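Local coordinates for mandelate racemase/muconate lactonizing protein (Thermobispora bispora, PDB 3VC5) that probably catalyses the magnesium-dependent dehydration of D-glucarate to 5-dehydro-4-deoxy-D-glucarate, as a member of the enolase superfamily, at residues Q374-P379 and D404-M409; A34-P39 and H410-R415; R26-T31 and T54-V59; H47-L52 and C416-R421. All coordinates share one frame; numbering follows the deposited sequence. Where two conformers were deposited one is given.

Contact 1. Residues Q374-P379 and D404-M409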
loop_
_atom_site.group_PDB
_atom_site.type_symbol
_atom_site.label_atom_id
_atom_site.label_comp_id
_atom_site.label_asym_id
_atom_site.label_seq_id
_atom_site.Cartn_x
_atom_site.Cartn_y
_atom_site.Cartn_z
ATOM N N GLN A 374 16.324 -15.041 -25.824
ATOM C CA GLN A 374 15.007 -15.673 -26.073
ATOM C C GLN A 374 13.889 -14.781 -25.525
ATOM O O GLN A 374 13.975 -14.301 -24.390
ATOM C CB GLN A 374 14.911 -17.053 -25.406
ATOM C CG GLN A 374 15.913 -18.087 -25.935
ATOM C CD GLN A 374 15.977 -19.327 -25.086
ATOM O OE1 GLN A 374 15.408 -20.371 -25.432
ATOM N NE2 GLN A 374 16.665 -19.228 -23.955
ATOM N N ASP A 375 12.814 -14.587 -26.283
ATOM C CA ASP A 375 11.729 -13.769 -25.771
ATOM C C ASP A 375 10.478 -13.955 -26.605
ATOM O O ASP A 375 10.554 -14.504 -27.715
ATOM C CB ASP A 375 12.121 -12.298 -25.729
ATOM C CG ASP A 375 11.501 -11.549 -24.539
ATOM O OD1 ASP A 375 10.433 -11.984 -24.022
ATOM O OD2 ASP A 375 12.096 -10.528 -24.118
ATOM N N VAL A 376 9.335 -13.551 -26.039
ATOM C CA VAL A 376 8.070 -13.552 -26.770
ATOM C C VAL A 376 7.575 -12.139 -27.095
ATOM O O VAL A 376 6.467 -11.987 -27.649
ATOM C CB VAL A 376 6.958 -14.347 -26.015
ATOM C CG1 VAL A 376 7.329 -15.832 -25.917
ATOM C CG2 VAL A 376 6.701 -13.703 -24.645
ATOM N N VAL A 377 8.345 -11.100 -26.750
ATOM C CA VAL A 377 7.953 -9.735 -27.150
ATOM C C VAL A 377 8.955 -9.241 -28.197
ATOM O O VAL A 377 10.076 -9.761 -28.288
ATOM C CB VAL A 377 7.869 -8.746 -25.967
ATOM C CG1 VAL A 377 6.908 -9.294 -24.881
ATOM C CG2 VAL A 377 9.260 -8.534 -25.352
ATOM N N ALA A 378 8.568 -8.221 -28.956
ATOM C CA ALA A 378 9.458 -7.587 -29.934
ATOM C C ALA A 378 10.686 -6.962 -29.250
ATOM O O ALA A 378 10.566 -6.407 -28.164
ATOM C CB ALA A 378 8.691 -6.536 -30.701
ATOM N N PRO A 379 11.858 -7.027 -29.901
ATOM C CA PRO A 379 13.206 -6.781 -29.326
ATOM C C PRO A 379 13.621 -5.362 -28.863
ATOM O O PRO A 379 14.557 -5.236 -28.062
ATOM C CB PRO A 379 14.144 -7.236 -30.455
ATOM C CG PRO A 379 13.345 -7.031 -31.703
ATOM C CD PRO A 379 11.938 -7.408 -31.328
ATOM N N ASP A 404 4.421 -15.139 -33.475
ATOM C CA ASP A 404 5.232 -16.246 -33.985
ATOM C C ASP A 404 6.186 -16.751 -32.886
ATOM O O ASP A 404 6.364 -17.979 -32.712
ATOM C CB ASP A 404 6.059 -15.793 -35.200
ATOM C CG ASP A 404 5.238 -15.709 -36.478
ATOM O OD1 ASP A 404 4.018 -15.993 -36.437
ATOM O OD2 ASP A 404 5.825 -15.354 -37.541
ATOM N N ALA A 405 6.826 -15.821 -32.173
ATOM C CA ALA A 405 7.788 -16.226 -31.136
ATOM C C ALA A 405 7.066 -17.017 -30.033
ATOM O O ALA A 405 7.605 -17.999 -29.488
ATOM C CB ALA A 405 8.504 -15.009 -30.538
ATOM N N LEU A 406 5.852 -16.572 -29.714
ATOM C CA LEU A 406 5.006 -17.295 -28.723
ATOM C C LEU A 406 4.728 -18.706 -29.252
ATOM O O LEU A 406 4.841 -19.687 -28.517
ATOM C CB LEU A 406 3.679 -16.553 -28.494
ATOM C CG LEU A 406 2.759 -17.217 -27.463
ATOM C CD1 LEU A 406 3.378 -17.240 -26.056
ATOM C CD2 LEU A 406 1.454 -16.433 -27.475
ATOM N N ALA A 407 4.365 -18.815 -30.538
ATOM C CA ALA A 407 4.138 -20.135 -31.139
ATOM C C ALA A 407 5.384 -21.032 -31.092
ATOM O O ALA A 407 5.290 -22.210 -30.784
ATOM C CB ALA A 407 3.600 -20.011 -32.577
ATOM N N VAL A 408 6.553 -20.465 -31.383
ATOM C CA VAL A 408 7.814 -21.228 -31.318
ATOM C C VAL A 408 8.006 -21.778 -29.888
ATOM O O VAL A 408 8.338 -22.948 -29.685
ATOM C CB VAL A 408 8.998 -20.332 -31.729
ATOM C CG1 VAL A 408 10.356 -20.970 -31.357
ATOM C CG2 VAL A 408 8.928 -20.027 -33.245
ATOM N N MET A 409 7.796 -20.927 -28.885
ATOM C CA MET A 409 8.062 -21.390 -27.518
ATOM C C MET A 409 6.995 -22.318 -27.020
ATOM O O MET A 409 7.270 -23.170 -26.185
ATOM C CB MET A 409 8.229 -20.247 -26.528
ATOM C CG MET A 409 9.499 -19.456 -26.694
ATOM S SD MET A 409 9.751 -18.511 -25.177
ATOM C CE MET A 409 11.116 -17.474 -25.751
#
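Met409 reaches out from its helix and lays its terminal methyl against the backbone of Asp375: CE stands 3.4 Å from Asp375 N and also meets CB of Gln374 at 3.8 Å. The thioether sulfur one bond back touches a second partner, with SD 3.7 Å from CG1 of Val376, and there the two side chains run across each other at a slant. A chain extended beyond CG (chi2 -163°, chi3 -171°) carries the methionine this far. One turn earlier on the same helix face, Ala405 CB lies 3.5 Å from the carbonyl oxygen of Asp375, and the CA atoms of Val376 and Ala405 come within 5.1 Å, an approach consistent with the small side chain of Ala405. Val376 CG1 also rests on Leu406, 3.9 Å from its CA. No hydrogen bond joins the two segments, so the interface consists of van der Waals packing. The second shell is polar: Asp375 OD1 accepts from Val376 N at 2.8 Å and from the backbone N of Gly344, while Gln374 bonds through NE2 to Gln371 O and through OE1 to Arg36 N. The loop 374-379 lies between helix 344-355, where Ile345 touches Val376, and helix 403-415, whose Leu406 and Met409 continue onto Val33 of strand 25-36.

Contact 2. Residues A34-P39 and H410-R415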
loop_
_atom_site.group_PDB
_atom_site.type_symbol
_atom_site.label_atom_id
_atom_site.label_comp_id
_atom_site.label_asym_id
_atom_site.label_seq_id
_atom_site.Cartn_x
_atom_site.Cartn_y
_atom_site.Cartn_z
ATOM N N ALA A 34 8.165 -23.029 -23.150
ATOM C CA ALA A 34 9.434 -23.510 -22.581
ATOM C C ALA A 34 10.555 -22.878 -23.357
ATOM O O ALA A 34 10.426 -22.648 -24.581
ATOM C CB ALA A 34 9.544 -25.039 -22.644
ATOM N N PHE A 35 11.665 -22.592 -22.668
ATOM C CA PHE A 35 12.820 -21.998 -23.354
ATOM C C PHE A 35 14.110 -22.527 -22.714
ATOM O O PHE A 35 14.067 -23.102 -21.624
ATOM C CB PHE A 35 12.741 -20.467 -23.332
ATOM C CG PHE A 35 12.412 -19.906 -21.970
ATOM C CD1 PHE A 35 13.445 -19.660 -21.046
ATOM C CD2 PHE A 35 11.087 -19.584 -21.634
ATOM C CE1 PHE A 35 13.138 -19.148 -19.741
ATOM C CE2 PHE A 35 10.774 -19.070 -20.381
ATOM C CZ PHE A 35 11.801 -18.843 -19.436
ATOM N N ARG A 36 15.237 -22.387 -23.414
ATOM C CA ARG A 36 16.495 -23.007 -22.999
ATOM C C ARG A 36 17.085 -22.283 -21.808
ATOM O O ARG A 36 17.008 -21.030 -21.721
ATOM C CB ARG A 36 17.497 -22.969 -24.166
ATOM C CG ARG A 36 17.044 -23.830 -25.335
ATOM C CD ARG A 36 18.005 -23.752 -26.524
ATOM N NE ARG A 36 18.312 -22.361 -26.894
ATOM C CZ ARG A 36 17.579 -21.608 -27.716
ATOM N NH1 ARG A 36 16.482 -22.103 -28.292
ATOM N NH2 ARG A 36 17.948 -20.354 -27.971
ATOM N N ASP A 37 17.680 -23.054 -20.892
ATOM C CA ASP A 37 18.307 -22.492 -19.708
ATOM C C ASP A 37 19.616 -23.254 -19.500
ATOM O O ASP A 37 19.624 -24.469 -19.629
ATOM C CB ASP A 37 17.406 -22.778 -18.491
ATOM C CG ASP A 37 17.678 -21.846 -17.312
ATOM O OD1 ASP A 37 18.253 -20.764 -17.503
ATOM O OD2 ASP A 37 17.267 -22.190 -16.178
ATOM N N PRO A 38 20.711 -22.553 -19.158
ATOM C CA PRO A 38 21.979 -23.276 -18.879
ATOM C C PRO A 38 21.930 -24.056 -17.561
ATOM O O PRO A 38 20.965 -23.907 -16.790
ATOM C CB PRO A 38 23.019 -22.139 -18.793
ATOM C CG PRO A 38 22.376 -20.936 -19.425
ATOM C CD PRO A 38 20.895 -21.085 -19.119
ATOM N N PRO A 39 22.967 -24.881 -17.288
ATOM C CA PRO A 39 23.015 -25.728 -16.079
ATOM C C PRO A 39 23.518 -24.915 -14.867
ATOM O O PRO A 39 24.618 -25.137 -14.335
ATOM C CB PRO A 39 23.991 -26.854 -16.475
ATOM C CG PRO A 39 24.907 -26.199 -17.472
ATOM C CD PRO A 39 23.996 -25.270 -18.273
ATOM N N HIS A 410 5.769 -22.163 -27.516
ATOM C CA HIS A 410 4.719 -23.100 -27.124
ATOM C C HIS A 410 4.988 -24.502 -27.704
ATOM O O HIS A 410 4.767 -25.520 -27.038
ATOM C CB HIS A 410 3.329 -22.616 -27.549
ATOM C CG HIS A 410 2.249 -23.580 -27.195
ATOM N ND1 HIS A 410 1.895 -23.881 -25.892
ATOM C CD2 HIS A 410 1.423 -24.317 -27.981
ATOM C CE1 HIS A 410 0.908 -24.760 -25.896
ATOM N NE2 HIS A 410 0.604 -25.042 -27.148
ATOM N N GLU A 411 5.488 -24.549 -28.944
ATOM C CA GLU A 411 5.820 -25.818 -29.554
ATOM C C GLU A 411 6.954 -26.473 -28.749
ATOM O O GLU A 411 6.939 -27.687 -28.530
ATOM C CB GLU A 411 6.240 -25.616 -31.014
ATOM C CG GLU A 411 6.364 -26.933 -31.845
ATOM C CD GLU A 411 7.696 -27.641 -31.621
ATOM O OE1 GLU A 411 8.701 -26.940 -31.286
ATOM O OE2 GLU A 411 7.747 -28.899 -31.759
ATOM N N GLN A 412 7.909 -25.668 -28.275
ATOM C CA GLN A 412 8.989 -26.212 -27.452
ATOM C C GLN A 412 8.402 -26.824 -26.179
ATOM O O GLN A 412 8.798 -27.904 -25.767
ATOM C CB GLN A 412 10.001 -25.107 -27.130
ATOM C CG GLN A 412 10.830 -24.750 -28.370
ATOM C CD GLN A 412 11.766 -23.554 -28.243
ATOM O OE1 GLN A 412 12.532 -23.290 -29.186
ATOM N NE2 GLN A 412 11.698 -22.802 -27.128
ATOM N N TYR A 413 7.490 -26.102 -25.523
ATOM C CA TYR A 413 6.808 -26.652 -24.343
ATOM C C TYR A 413 6.195 -28.012 -24.640
ATOM O O TYR A 413 6.349 -28.964 -23.859
ATOM C CB TYR A 413 5.706 -25.684 -23.873
ATOM C CG TYR A 413 4.891 -26.250 -22.740
ATOM C CD1 TYR A 413 5.325 -26.133 -21.428
ATOM C CD2 TYR A 413 3.701 -26.926 -22.997
ATOM C CE1 TYR A 413 4.558 -26.668 -20.360
ATOM C CE2 TYR A 413 2.937 -27.471 -21.961
ATOM C CZ TYR A 413 3.379 -27.343 -20.653
ATOM O OH TYR A 413 2.617 -27.888 -19.643
ATOM N N GLU A 414 5.487 -28.109 -25.764
ATOM C CA GLU A 414 4.790 -29.356 -26.087
ATOM C C GLU A 414 5.732 -30.561 -26.067
ATOM O O GLU A 414 5.362 -31.621 -25.561
ATOM C CB GLU A 414 4.023 -29.272 -27.420
ATOM C CG GLU A 414 2.755 -28.407 -27.341
ATOM C CD GLU A 414 1.701 -28.970 -26.371
ATOM O OE1 GLU A 414 1.198 -30.090 -26.600
ATOM O OE2 GLU A 414 1.361 -28.284 -25.380
ATOM N N ARG A 415 6.945 -30.415 -26.598
ATOM C CA ARG A 415 7.827 -31.583 -26.706
ATOM C C ARG A 415 9.061 -31.577 -25.822
ATOM O O ARG A 415 9.914 -32.430 -25.986
ATOM C CB ARG A 415 8.229 -31.822 -28.160
ATOM C CG ARG A 415 8.529 -30.576 -28.901
ATOM C CD ARG A 415 10.000 -30.260 -28.957
ATOM N NE ARG A 415 10.257 -29.162 -29.888
ATOM C CZ ARG A 415 11.412 -28.499 -29.974
ATOM N NH1 ARG A 415 12.458 -28.839 -29.216
ATOM N NH2 ARG A 415 11.527 -27.512 -30.836
#
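A strand-on-helix crossing joins the end of strand 25-36 to the last turns of helix 403-415: Ala34 sits against Gln412 and Tyr413, the axes of 34-36 and 410-415 passing 6.8 Å apart at 91°. Ala34 CB points at the helix backbone and approaches Tyr413 CA to 3.6 Å. The Tyr413 ring itself swings off, since its CG lies opposite the backbone N (chi1 175°), leaving CB as the part that meets the strand, 3.7 Å from Ala34 N. Gln412 extends its chain beyond CG toward the strand and donates from NE2 to Ala34 O at 2.9 Å; the acceptor is in the amide plane, whereas the donor is tilted from the carbonyl plane. In the N-terminal capping domain of this superfamily the strand belongs to a three-stranded antiparallel sheet, and helix 403-415, from late in the chain, packs on it, with Met409 O receiving the N-H of Ala34. With a leucine in place of Gln412, the amide donor would be gone and Ala34 O would probably lose this side-chain bond. Gln412 CG also lies over one face of the Arg415 guanidinium, which is salt-bridged side-on to Glu411, Arg415 NH2 to Glu411 OE1 2.9 Å.

Contact 3. Residues R26-T31 and T54-V59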
loop_
_atom_site.group_PDB
_atom_site.type_symbol
_atom_site.label_atom_id
_atom_site.label_comp_id
_atom_site.label_asym_id
_atom_site.label_seq_id
_atom_site.Cartn_x
_atom_site.Cartn_y
_atom_site.Cartn_z
ATOM N N ARG A 26 -13.275 -9.980 -22.607
ATOM C CA ARG A 26 -13.962 -10.863 -23.553
ATOM C C ARG A 26 -13.361 -12.265 -23.510
ATOM O O ARG A 26 -14.091 -13.274 -23.515
ATOM C CB ARG A 26 -13.860 -10.322 -24.991
ATOM C CG ARG A 26 -14.690 -11.125 -26.006
ATOM C CD ARG A 26 -14.050 -11.142 -27.399
ATOM N NE ARG A 26 -13.610 -9.818 -27.836
ATOM C CZ ARG A 26 -12.583 -9.597 -28.659
ATOM N NH1 ARG A 26 -12.262 -8.354 -29.001
ATOM N NH2 ARG A 26 -11.869 -10.613 -29.135
ATOM N N GLU A 27 -12.027 -12.342 -23.470
ATOM C CA GLU A 27 -11.369 -13.651 -23.483
ATOM C C GLU A 27 -9.988 -13.542 -22.840
ATOM O O GLU A 27 -9.402 -12.447 -22.769
ATOM C CB GLU A 27 -11.299 -14.266 -24.896
ATOM C CG GLU A 27 -10.178 -13.740 -25.746
ATOM C CD GLU A 27 -10.127 -14.348 -27.151
ATOM O OE1 GLU A 27 -9.499 -15.419 -27.353
ATOM O OE2 GLU A 27 -10.696 -13.730 -28.066
ATOM N N VAL A 28 -9.477 -14.671 -22.357
ATOM C CA VAL A 28 -8.164 -14.693 -21.718
ATOM C C VAL A 28 -7.444 -15.903 -22.295
ATOM O O VAL A 28 -7.910 -17.044 -22.154
ATOM C CB VAL A 28 -8.258 -14.790 -20.180
ATOM C CG1 VAL A 28 -6.841 -14.759 -19.574
ATOM C CG2 VAL A 28 -9.096 -13.625 -19.627
ATOM N N ARG A 29 -6.358 -15.642 -23.019
ATOM C CA ARG A 29 -5.612 -16.695 -23.684
ATOM C C ARG A 29 -4.470 -17.104 -22.784
ATOM O O ARG A 29 -3.747 -16.247 -22.277
ATOM C CB ARG A 29 -5.057 -16.149 -24.998
ATOM C CG ARG A 29 -6.159 -15.605 -25.900
ATOM C CD ARG A 29 -5.564 -14.738 -27.048
ATOM N NE ARG A 29 -6.637 -14.238 -27.912
ATOM C CZ ARG A 29 -6.517 -13.219 -28.760
ATOM N NH1 ARG A 29 -5.377 -12.530 -28.836
ATOM N NH2 ARG A 29 -7.560 -12.863 -29.514
ATOM N N VAL A 30 -4.325 -18.404 -22.570
ATOM C CA VAL A 30 -3.299 -18.918 -21.679
ATOM C C VAL A 30 -2.410 -19.872 -22.454
ATOM O O VAL A 30 -2.897 -20.853 -23.004
ATOM C CB VAL A 30 -3.931 -19.658 -20.463
ATOM C CG1 VAL A 30 -2.802 -20.245 -19.584
ATOM C CG2 VAL A 30 -4.834 -18.715 -19.659
ATOM N N THR A 31 -1.107 -19.563 -22.508
ATOM C CA THR A 31 -0.152 -20.311 -23.325
ATOM C C THR A 31 1.097 -20.732 -22.560
ATOM O O THR A 31 1.932 -19.882 -22.223
ATOM C CB THR A 31 0.285 -19.464 -24.544
ATOM O OG1 THR A 31 -0.892 -18.964 -25.200
ATOM C CG2 THR A 31 1.111 -20.314 -25.547
ATOM N N THR A 54 4.157 -19.427 -18.169
ATOM C CA THR A 54 2.827 -19.362 -18.755
ATOM C C THR A 54 2.617 -17.914 -19.159
ATOM O O THR A 54 2.823 -16.973 -18.355
ATOM C CB THR A 54 1.727 -19.758 -17.734
ATOM O OG1 THR A 54 1.971 -21.085 -17.285
ATOM C CG2 THR A 54 0.345 -19.703 -18.396
ATOM N N ILE A 55 2.301 -17.729 -20.430
ATOM C CA ILE A 55 1.962 -16.415 -20.935
ATOM C C ILE A 55 0.450 -16.221 -20.933
ATOM O O ILE A 55 -0.305 -17.081 -21.388
ATOM C CB ILE A 55 2.514 -16.230 -22.364
ATOM C CG1 ILE A 55 4.011 -16.567 -22.361
ATOM C CG2 ILE A 55 2.200 -14.837 -22.896
ATOM C CD1 ILE A 55 4.871 -15.778 -21.429
ATOM N N VAL A 56 0.018 -15.075 -20.424
ATOM C CA VAL A 56 -1.403 -14.757 -20.416
ATOM C C VAL A 56 -1.688 -13.519 -21.255
ATOM O O VAL A 56 -0.977 -12.521 -21.161
ATOM C CB VAL A 56 -1.876 -14.487 -18.942
ATOM C CG1 VAL A 56 -3.283 -13.893 -18.905
ATOM C CG2 VAL A 56 -1.783 -15.772 -18.135
ATOM N N GLU A 57 -2.742 -13.579 -22.075
ATOM C CA GLU A 57 -3.143 -12.408 -22.830
ATOM C C GLU A 57 -4.617 -12.146 -22.602
ATOM O O GLU A 57 -5.458 -12.999 -22.939
ATOM C CB GLU A 57 -2.851 -12.588 -24.338
ATOM C CG GLU A 57 -3.167 -11.311 -25.140
ATOM C CD GLU A 57 -2.831 -11.414 -26.617
ATOM O OE1 GLU A 57 -2.941 -12.531 -27.199
ATOM O OE2 GLU A 57 -2.466 -10.364 -27.205
ATOM N N VAL A 58 -4.928 -10.984 -22.019
ATOM C CA VAL A 58 -6.299 -10.603 -21.723
ATOM C C VAL A 58 -6.767 -9.725 -22.862
ATOM O O VAL A 58 -6.041 -8.824 -23.282
ATOM C CB VAL A 58 -6.392 -9.822 -20.353
ATOM C CG1 VAL A 58 -7.814 -9.254 -20.158
ATOM C CG2 VAL A 58 -6.008 -10.750 -19.189
ATOM N N VAL A 59 -7.977 -9.982 -23.359
ATOM C CA VAL A 59 -8.535 -9.220 -24.472
ATOM C C VAL A 59 -9.890 -8.655 -24.044
ATOM O O VAL A 59 -10.765 -9.402 -23.597
ATOM C CB VAL A 59 -8.750 -10.092 -25.723
ATOM C CG1 VAL A 59 -9.083 -9.216 -26.931
ATOM C CG2 VAL A 59 -7.496 -10.963 -26.011
HETATM O O HOH W 1 -1.434 -16.526 -24.291
#
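Arg29 and Glu57 lie side by side across a hydrogen-bonded antiparallel pair, their guanidinium and carboxylate planes 74° apart. Glu57, with CG opposite its backbone N (chi1 -175°) and its chain extended, brings OE1 to Arg29 NH1 at 2.9 Å; the oxygen stays in the guanidinium plane, but NH1 comes from above the carboxylate. Arg29 NE reaches Glu27 OE1 at 3.1 Å, and Val59 CG2 sits over the centre of one guanidinium face, 3.7 Å from CZ. Arg403 holds the other oxygen of Glu57. A lysine in place of Arg29 would probably leave either Glu27 or Glu57 without its mate and Val59 without the flat group over its methyl. Strands 25-36 and 50-60 are neighbours in the N-terminal domain's sheet, interrupted by a classic beta bulge where Arg26 N and Glu27 N both donate to Val59 O, at 2.8 and 3.2 Å. On the other face, toward helix 123-146, the side chains of Val28 and Val56 cross at a slant, CG1 to CG1 3.7 Å.

Contact 4. Residues H47-L52 and C416-R421. With PO4 (phosphate ion), chain B.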
loop_
_atom_site.group_PDB
_atom_site.type_symbol
_atom_site.label_atom_id
_atom_site.label_comp_id
_atom_site.label_asym_id
_atom_site.label_seq_id
_atom_site.Cartn_x
_atom_site.Cartn_y
_atom_site.Cartn_z
ATOM N N HIS A 47 19.630 -26.184 -12.542
ATOM C CA HIS A 47 18.517 -25.881 -13.444
ATOM C C HIS A 47 18.445 -26.894 -14.587
ATOM O O HIS A 47 19.478 -27.323 -15.108
ATOM C CB HIS A 47 18.722 -24.505 -14.084
ATOM C CG HIS A 47 18.441 -23.351 -13.172
ATOM N ND1 HIS A 47 17.982 -22.139 -13.638
ATOM C CD2 HIS A 47 18.567 -23.219 -11.825
ATOM C CE1 HIS A 47 17.825 -21.307 -12.617
ATOM N NE2 HIS A 47 18.160 -21.944 -11.503
ATOM N N GLN A 48 17.216 -27.252 -14.977
ATOM C CA GLN A 48 16.990 -28.174 -16.077
ATOM C C GLN A 48 17.213 -27.474 -17.423
ATOM O O GLN A 48 17.266 -26.251 -17.491
ATOM C CB GLN A 48 15.590 -28.772 -16.000
ATOM C CG GLN A 48 15.428 -29.783 -14.859
ATOM C CD GLN A 48 13.986 -29.957 -14.457
ATOM O OE1 GLN A 48 13.353 -29.019 -13.951
ATOM N NE2 GLN A 48 13.450 -31.153 -14.677
ATOM N N PRO A 49 17.316 -28.255 -18.503
ATOM C CA PRO A 49 17.638 -27.620 -19.791
ATOM C C PRO A 49 16.518 -26.733 -20.367
ATOM O O PRO A 49 16.771 -25.905 -21.270
ATOM C CB PRO A 49 17.889 -28.817 -20.739
ATOM C CG PRO A 49 17.971 -30.016 -19.895
ATOM C CD PRO A 49 17.343 -29.728 -18.551
ATOM N N TRP A 50 15.303 -26.939 -19.884
ATOM C CA TRP A 50 14.154 -26.094 -20.244
ATOM C C TRP A 50 13.588 -25.458 -18.988
ATOM O O TRP A 50 13.382 -26.160 -17.979
ATOM C CB TRP A 50 13.046 -26.914 -20.900
ATOM C CG TRP A 50 13.461 -27.583 -22.170
ATOM C CD1 TRP A 50 13.832 -28.906 -22.330
ATOM C CD2 TRP A 50 13.573 -26.976 -23.471
ATOM N NE1 TRP A 50 14.142 -29.149 -23.657
ATOM C CE2 TRP A 50 13.997 -27.984 -24.369
ATOM C CE3 TRP A 50 13.348 -25.683 -23.963
ATOM C CZ2 TRP A 50 14.212 -27.732 -25.727
ATOM C CZ3 TRP A 50 13.557 -25.432 -25.304
ATOM C CH2 TRP A 50 13.980 -26.461 -26.180
ATOM N N ALA A 51 13.322 -24.151 -19.053
ATOM C CA ALA A 51 12.571 -23.443 -18.025
ATOM C C ALA A 51 11.156 -23.227 -18.583
ATOM O O ALA A 51 10.980 -23.036 -19.788
ATOM C CB ALA A 51 13.231 -22.107 -17.686
ATOM N N LEU A 52 10.151 -23.304 -17.709
ATOM C CA LEU A 52 8.746 -23.199 -18.116
ATOM C C LEU A 52 8.174 -21.845 -17.656
ATOM O O LEU A 52 8.524 -21.340 -16.581
ATOM C CB LEU A 52 7.956 -24.299 -17.405
ATOM C CG LEU A 52 8.485 -25.736 -17.578
ATOM C CD1 LEU A 52 7.619 -26.742 -16.827
ATOM C CD2 LEU A 52 8.610 -26.119 -19.058
ATOM N N CYS A 416 9.133 -30.683 -24.832
ATOM C CA CYS A 416 10.376 -30.544 -24.079
ATOM C C CYS A 416 10.522 -31.612 -22.997
ATOM O O CYS A 416 11.614 -31.796 -22.432
ATOM C CB CYS A 416 10.485 -29.141 -23.485
ATOM S SG CYS A 416 9.452 -28.885 -22.004
ATOM N N GLY A 417 9.427 -32.307 -22.701
ATOM C CA GLY A 417 9.464 -33.430 -21.766
ATOM C C GLY A 417 9.532 -33.021 -20.306
ATOM O O GLY A 417 9.783 -33.868 -19.441
ATOM N N ILE A 418 9.311 -31.733 -20.017
ATOM C CA ILE A 418 9.311 -31.253 -18.620
ATOM C C ILE A 418 7.993 -30.559 -18.353
ATOM O O ILE A 418 7.521 -29.783 -19.175
ATOM C CB ILE A 418 10.495 -30.278 -18.317
ATOM C CG1 ILE A 418 11.834 -31.006 -18.524
ATOM C CG2 ILE A 418 10.411 -29.767 -16.877
ATOM C CD1 ILE A 418 13.035 -30.124 -18.409
ATOM N N ARG A 419 7.386 -30.854 -17.202
ATOM C CA ARG A 419 6.091 -30.266 -16.870
ATOM C C ARG A 419 6.090 -29.534 -15.536
ATOM O O ARG A 419 5.231 -28.683 -15.306
ATOM C CB ARG A 419 4.991 -31.325 -16.871
ATOM C CG ARG A 419 4.673 -31.843 -18.274
ATOM C CD ARG A 419 3.985 -30.762 -19.072
ATOM N NE ARG A 419 3.683 -31.102 -20.473
ATOM C CZ ARG A 419 4.461 -30.772 -21.505
ATOM N NH1 ARG A 419 5.617 -30.147 -21.304
ATOM N NH2 ARG A 419 4.084 -31.067 -22.745
ATOM N N THR A 420 7.058 -29.850 -14.679
ATOM C CA THR A 420 7.192 -29.183 -13.365
ATOM C C THR A 420 8.679 -29.065 -13.046
ATOM O O THR A 420 9.421 -30.046 -13.153
ATOM C CB THR A 420 6.488 -29.965 -12.215
ATOM O OG1 THR A 420 5.085 -30.009 -12.474
ATOM C CG2 THR A 420 6.713 -29.293 -10.878
ATOM N N ARG A 421 9.099 -27.861 -12.649
ATOM C CA ARG A 421 10.489 -27.611 -12.312
ATOM C C ARG A 421 10.939 -28.555 -11.208
ATOM O O ARG A 421 10.264 -28.681 -10.162
ATOM C CB ARG A 421 10.673 -26.149 -11.880
ATOM C CG ARG A 421 12.082 -25.877 -11.391
ATOM C CD ARG A 421 12.291 -24.425 -11.034
ATOM N NE ARG A 421 13.634 -24.219 -10.513
ATOM C CZ ARG A 421 14.103 -23.075 -10.011
ATOM N NH1 ARG A 421 13.332 -22.001 -9.943
ATOM N NH2 ARG A 421 15.357 -23.011 -9.563
HETATM P P PO4 B . 16.948 -19.860 -8.927
HETATM O O1 PO4 B . 17.925 -20.967 -8.832
HETATM O O2 PO4 B . 17.008 -19.401 -10.369
HETATM O O3 PO4 B . 15.584 -20.318 -8.619
HETATM O O4 PO4 B . 17.349 -18.824 -8.008
HETATM O O HOH W 2 10.783 -32.294 -13.917
#
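With CG opposite the backbone N (chi1 174°) and the chain extended to NE, Arg421 carries its guanidinium to the imidazole of His47, whose CG lies opposite the carbonyl carbon; Arg421 NH2 is 3.6 Å from His47 NE2. Ring and guanidinium planes stand 61° apart, and both groups turn to one phosphate ion, probably from the crystallisation liquor. His47 NE2 donates almost straight (174°) to PO4 O1 at 2.9 Å, in the ring plane; Arg421 NH1 and NH2 both grip PO4 O3, the latter at 2.9 Å. Asp37 at His47 ND1 and Asp423 at Arg421 NH2 position these donors. Away from the phosphate, Cys416 CB lies over the five-membered ring of Trp50, 3.5 Å from its centroid and almost on the ring normal, a CH-pi contact. Ile418 CD1 packs on Gln48 CB at 3.8 Å, and Leu52 CD1 touches Arg419 O at 3.4 Å. A bridging water accepts from Gln48 NE2 and donates to Thr420 O at 2.7 Å, while Gln48 OE1 accepts from Asp422 N. Lys211, His367 and Asn42 also bind the phosphate; with Lys211 the predicted proton acceptor, the site is consistent with the anion-binding part of an enolase-superfamily active site, formed where N-terminal-domain and C-terminal segments meet.

In the fold
Strand 25-36 carries contacts 3 and 2, strand 50-60 contacts 3 and 4, and helix 403-415 contacts 1 and 2, while 416-421 follows directly on that helix. Contacts 2 and 4 are closest, with centres 7 Å apart, and are joined by Asp37 with His47 and by the backbone of Phe35 with Ala51; contacts 3 and 4 lie farthest apart, at 22 Å. Contact 1 touches contact 3 through Leu406 on Ile55 and Thr31. Along the chain contact 3 closes first, whereas contacts 2 and 4 span over 360 residues. The C-terminal part of the chain thus returns to the N-terminal sheet, and contact 4 extends this union to the phosphate site.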